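Local coordinates for RND efflux system, outer membrane lipoprotein, NodT family (Burkholderia mallei, PDB 6U94) that probably serves as the outer-membrane channel component of an RND-type efflux system, through which substrates leave the cell, at residues A319-W333 / I371-A383. Residues are numbered along the deposited sequence; the frame is centred on the assembly and turned at random.
Sequences ASASLAGLFSGGVAW and IQDAFREVADNLA
Leu323, from the short helix 321-326, packs as a knob into a hole on the long helix 362-415 of this outer membrane factor, among Phe375, Val378, Ala379 and Leu382. A chi1 of -178° swings its isobutyl end onto the helix: CD2 lies 3.6 Å from Leu382 CD1 and also touches Val378 CG1, while CD1 meets the edge of the Phe375 ring. The CB of Ala319 lies against the same Leu382 methyl. Four residues after Leu323, Phe327 pushes its ring end against the helix backbone, CZ 3.4 Å from Arg376 N. Arg376, bent at chi3, brings one guanidinium face over Phe327 CE1, the planes steeply inclined, and gives a hydrogen bond from NH2 to Val331 O (3.1 Å, N-H...O 144°); Val331 is poorly ordered, so its details deserve caution. Trp333 lies flat on Gln372, whose CG makes a CH-pi contact 3.7 Å from the centroid of the five-membered ring; Trp333 CZ3 touches Phe375 CB, 3.8 Å away. Helix 321-326, its start fixed by the Ser320 N-cap, crosses the 371-383 part of the long helix at -114°. Val378 and Leu382 also touch helix 421-454, while Glu377, directed away from the contact, forms a salt bridge with Arg282.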
# COMPACT_ATOMS: atom_id res chain seq x y z
N ALA A 319 -9.78 2.80 -12.53
CA ALA A 319 -10.96 3.55 -12.12
C ALA A 319 -11.99 3.58 -13.24
O ALA A 319 -11.65 3.83 -14.40
CB ALA A 319 -10.56 4.98 -11.73
N SER A 320 -13.25 3.30 -12.89
CA SER A 320 -14.31 3.36 -13.88
C SER A 320 -14.55 4.80 -14.33
O SER A 320 -14.22 5.76 -13.64
CB SER A 320 -15.60 2.76 -13.32
OG SER A 320 -16.14 3.56 -12.28
N ALA A 321 -15.15 4.93 -15.52
CA ALA A 321 -15.50 6.26 -16.02
C ALA A 321 -16.51 6.94 -15.11
O ALA A 321 -16.47 8.17 -14.94
CB ALA A 321 -16.04 6.16 -17.44
N SER A 322 -17.44 6.18 -14.52
CA SER A 322 -18.40 6.77 -13.60
C SER A 322 -17.70 7.40 -12.40
O SER A 322 -18.01 8.53 -12.01
CB SER A 322 -19.40 5.71 -13.13
OG SER A 322 -20.29 5.33 -14.17
N LEU A 323 -16.74 6.68 -11.82
CA LEU A 323 -16.05 7.18 -10.63
C LEU A 323 -15.18 8.39 -10.97
O LEU A 323 -15.19 9.39 -10.25
CB LEU A 323 -15.21 6.07 -10.00
CG LEU A 323 -14.45 6.42 -8.73
CD1 LEU A 323 -15.39 7.01 -7.68
CD2 LEU A 323 -13.76 5.19 -8.18
N ALA A 324 -14.43 8.30 -12.07
CA ALA A 324 -13.63 9.44 -12.50
C ALA A 324 -14.51 10.62 -12.88
O ALA A 324 -14.11 11.78 -12.69
CB ALA A 324 -12.74 9.04 -13.68
N GLY A 325 -15.70 10.36 -13.42
CA GLY A 325 -16.60 11.44 -13.76
C GLY A 325 -17.12 12.20 -12.55
O GLY A 325 -17.35 13.41 -12.63
N LEU A 326 -17.31 11.50 -11.43
CA LEU A 326 -17.74 12.17 -10.20
C LEU A 326 -16.75 13.24 -9.76
O LEU A 326 -17.16 14.25 -9.18
CB LEU A 326 -17.94 11.15 -9.08
CG LEU A 326 -19.32 10.49 -8.95
CD1 LEU A 326 -19.38 9.62 -7.71
CD2 LEU A 326 -20.41 11.55 -8.93
N PHE A 327 -15.46 13.04 -10.03
CA PHE A 327 -14.43 13.98 -9.62
C PHE A 327 -13.81 14.71 -10.81
O PHE A 327 -12.72 15.27 -10.68
CB PHE A 327 -13.35 13.25 -8.82
CG PHE A 327 -13.89 12.58 -7.58
CD1 PHE A 327 -14.04 13.28 -6.40
CD2 PHE A 327 -14.25 11.24 -7.61
CE1 PHE A 327 -14.55 12.67 -5.27
CE2 PHE A 327 -14.75 10.62 -6.48
CZ PHE A 327 -14.90 11.34 -5.31
N SER A 328 -14.49 14.74 -11.95
CA SER A 328 -14.03 15.53 -13.08
C SER A 328 -14.10 17.02 -12.73
O SER A 328 -15.09 17.50 -12.17
CB SER A 328 -14.87 15.25 -14.32
OG SER A 328 -16.04 16.05 -14.35
N GLY A 329 -13.04 17.74 -13.07
CA GLY A 329 -12.92 19.12 -12.66
C GLY A 329 -12.39 19.32 -11.25
O GLY A 329 -12.19 20.47 -10.84
N GLY A 330 -12.17 18.24 -10.50
CA GLY A 330 -11.58 18.38 -9.18
C GLY A 330 -12.55 19.01 -8.19
O GLY A 330 -13.77 18.78 -8.24
N VAL A 331 -12.00 19.85 -7.31
CA VAL A 331 -12.68 20.48 -6.18
C VAL A 331 -13.69 19.51 -5.56
O VAL A 331 -13.40 18.33 -5.37
CB VAL A 331 -13.37 21.80 -6.59
CG1 VAL A 331 -12.87 22.94 -5.72
CG2 VAL A 331 -13.14 22.14 -8.07
N ALA A 332 -14.87 20.02 -5.23
CA ALA A 332 -15.93 19.16 -4.72
C ALA A 332 -16.52 18.33 -5.85
O ALA A 332 -16.56 18.75 -7.01
CB ALA A 332 -17.02 20.00 -4.06
N TRP A 333 -17.00 17.13 -5.50
CA TRP A 333 -17.42 16.19 -6.52
C TRP A 333 -18.73 16.65 -7.17
O TRP A 333 -19.37 17.61 -6.74
CB TRP A 333 -17.55 14.78 -5.95
CG TRP A 333 -18.63 14.57 -4.92
CD1 TRP A 333 -19.39 15.52 -4.30
CD2 TRP A 333 -19.07 13.31 -4.39
NE1 TRP A 333 -20.27 14.93 -3.42
CE2 TRP A 333 -20.09 13.57 -3.46
CE3 TRP A 333 -18.69 11.98 -4.63
CZ2 TRP A 333 -20.74 12.56 -2.76
CZ3 TRP A 333 -19.34 10.97 -3.93
CH2 TRP A 333 -20.36 11.27 -3.00
N ILE A 371 -19.50 9.75 3.14
CA ILE A 371 -19.62 9.08 1.86
C ILE A 371 -18.74 9.75 0.81
O ILE A 371 -18.09 9.07 -0.00
CB ILE A 371 -21.10 9.04 1.42
CG1 ILE A 371 -21.90 8.16 2.38
CG2 ILE A 371 -21.23 8.53 -0.01
CD1 ILE A 371 -23.38 8.17 2.10
N GLN A 372 -18.68 11.08 0.80
CA GLN A 372 -17.82 11.77 -0.15
C GLN A 372 -16.36 11.45 0.10
O GLN A 372 -15.59 11.22 -0.84
CB GLN A 372 -18.05 13.28 -0.10
CG GLN A 372 -17.23 14.03 -1.15
CD GLN A 372 -17.34 15.54 -1.03
OE1 GLN A 372 -17.97 16.06 -0.11
NE2 GLN A 372 -16.71 16.25 -1.97
N ASP A 373 -15.95 11.41 1.38
CA ASP A 373 -14.57 11.05 1.70
C ASP A 373 -14.27 9.61 1.32
O ASP A 373 -13.16 9.29 0.89
CB ASP A 373 -14.30 11.29 3.18
CG ASP A 373 -14.17 12.75 3.53
OD1 ASP A 373 -14.28 13.59 2.61
OD2 ASP A 373 -13.95 13.07 4.72
N ALA A 374 -15.25 8.72 1.47
CA ALA A 374 -15.03 7.32 1.12
C ALA A 374 -14.80 7.16 -0.38
O ALA A 374 -13.88 6.45 -0.80
CB ALA A 374 -16.22 6.47 1.58
N PHE A 375 -15.65 7.79 -1.20
CA PHE A 375 -15.48 7.72 -2.65
C PHE A 375 -14.18 8.38 -3.08
O PHE A 375 -13.43 7.82 -3.89
CB PHE A 375 -16.68 8.36 -3.35
CG PHE A 375 -17.86 7.45 -3.50
CD1 PHE A 375 -18.71 7.22 -2.43
CD2 PHE A 375 -18.12 6.84 -4.71
CE1 PHE A 375 -19.81 6.38 -2.57
CE2 PHE A 375 -19.21 6.00 -4.86
CZ PHE A 375 -20.06 5.77 -3.78
N ARG A 376 -13.91 9.57 -2.55
CA ARG A 376 -12.67 10.27 -2.88
C ARG A 376 -11.45 9.42 -2.52
O ARG A 376 -10.48 9.35 -3.28
CB ARG A 376 -12.61 11.62 -2.17
CG ARG A 376 -11.38 12.46 -2.50
CD ARG A 376 -11.45 13.82 -1.83
NE ARG A 376 -12.66 14.56 -2.20
CZ ARG A 376 -12.77 15.28 -3.31
NH1 ARG A 376 -11.76 15.37 -4.16
NH2 ARG A 376 -13.91 15.92 -3.57
N GLU A 377 -11.51 8.75 -1.37
CA GLU A 377 -10.41 7.87 -0.96
C GLU A 377 -10.23 6.72 -1.94
O GLU A 377 -9.10 6.30 -2.22
CB GLU A 377 -10.68 7.35 0.45
CG GLU A 377 -9.59 6.50 1.04
CD GLU A 377 -9.86 6.16 2.49
OE1 GLU A 377 -10.93 5.57 2.79
OE2 GLU A 377 -9.02 6.50 3.34
N VAL A 378 -11.34 6.18 -2.46
CA VAL A 378 -11.25 5.08 -3.41
C VAL A 378 -10.65 5.56 -4.72
O VAL A 378 -9.78 4.90 -5.30
CB VAL A 378 -12.63 4.44 -3.61
CG1 VAL A 378 -12.63 3.56 -4.86
CG2 VAL A 378 -13.03 3.63 -2.38
N ALA A 379 -11.10 6.72 -5.21
CA ALA A 379 -10.56 7.26 -6.45
C ALA A 379 -9.08 7.60 -6.30
O ALA A 379 -8.29 7.41 -7.24
CB ALA A 379 -11.35 8.50 -6.88
N ASP A 380 -8.68 8.10 -5.13
CA ASP A 380 -7.29 8.49 -4.92
C ASP A 380 -6.36 7.29 -4.95
O ASP A 380 -5.25 7.37 -5.49
CB ASP A 380 -7.15 9.25 -3.60
CG ASP A 380 -7.65 10.68 -3.70
OD1 ASP A 380 -8.16 11.07 -4.77
OD2 ASP A 380 -7.53 11.43 -2.70
N ASN A 381 -6.78 6.16 -4.36
CA ASN A 381 -5.92 4.99 -4.36
C ASN A 381 -5.85 4.33 -5.73
O ASN A 381 -4.84 3.71 -6.07
CB ASN A 381 -6.39 3.98 -3.31
CG ASN A 381 -5.94 4.35 -1.91
OD1 ASN A 381 -4.79 4.12 -1.54
ND2 ASN A 381 -6.84 4.92 -1.12
N LEU A 382 -6.92 4.45 -6.53
CA LEU A 382 -6.88 3.94 -7.89
C LEU A 382 -5.93 4.78 -8.75
O LEU A 382 -5.18 4.23 -9.57
CB LEU A 382 -8.28 3.94 -8.49
CG LEU A 382 -9.25 2.85 -8.03
CD1 LEU A 382 -10.68 3.31 -8.27
CD2 LEU A 382 -8.97 1.55 -8.77
N ALA A 383 -5.95 6.10 -8.58
CA ALA A 383 -5.03 6.96 -9.31
C ALA A 383 -3.60 6.74 -8.83
O ALA A 383 -2.67 6.70 -9.65
CB ALA A 383 -5.43 8.42 -9.16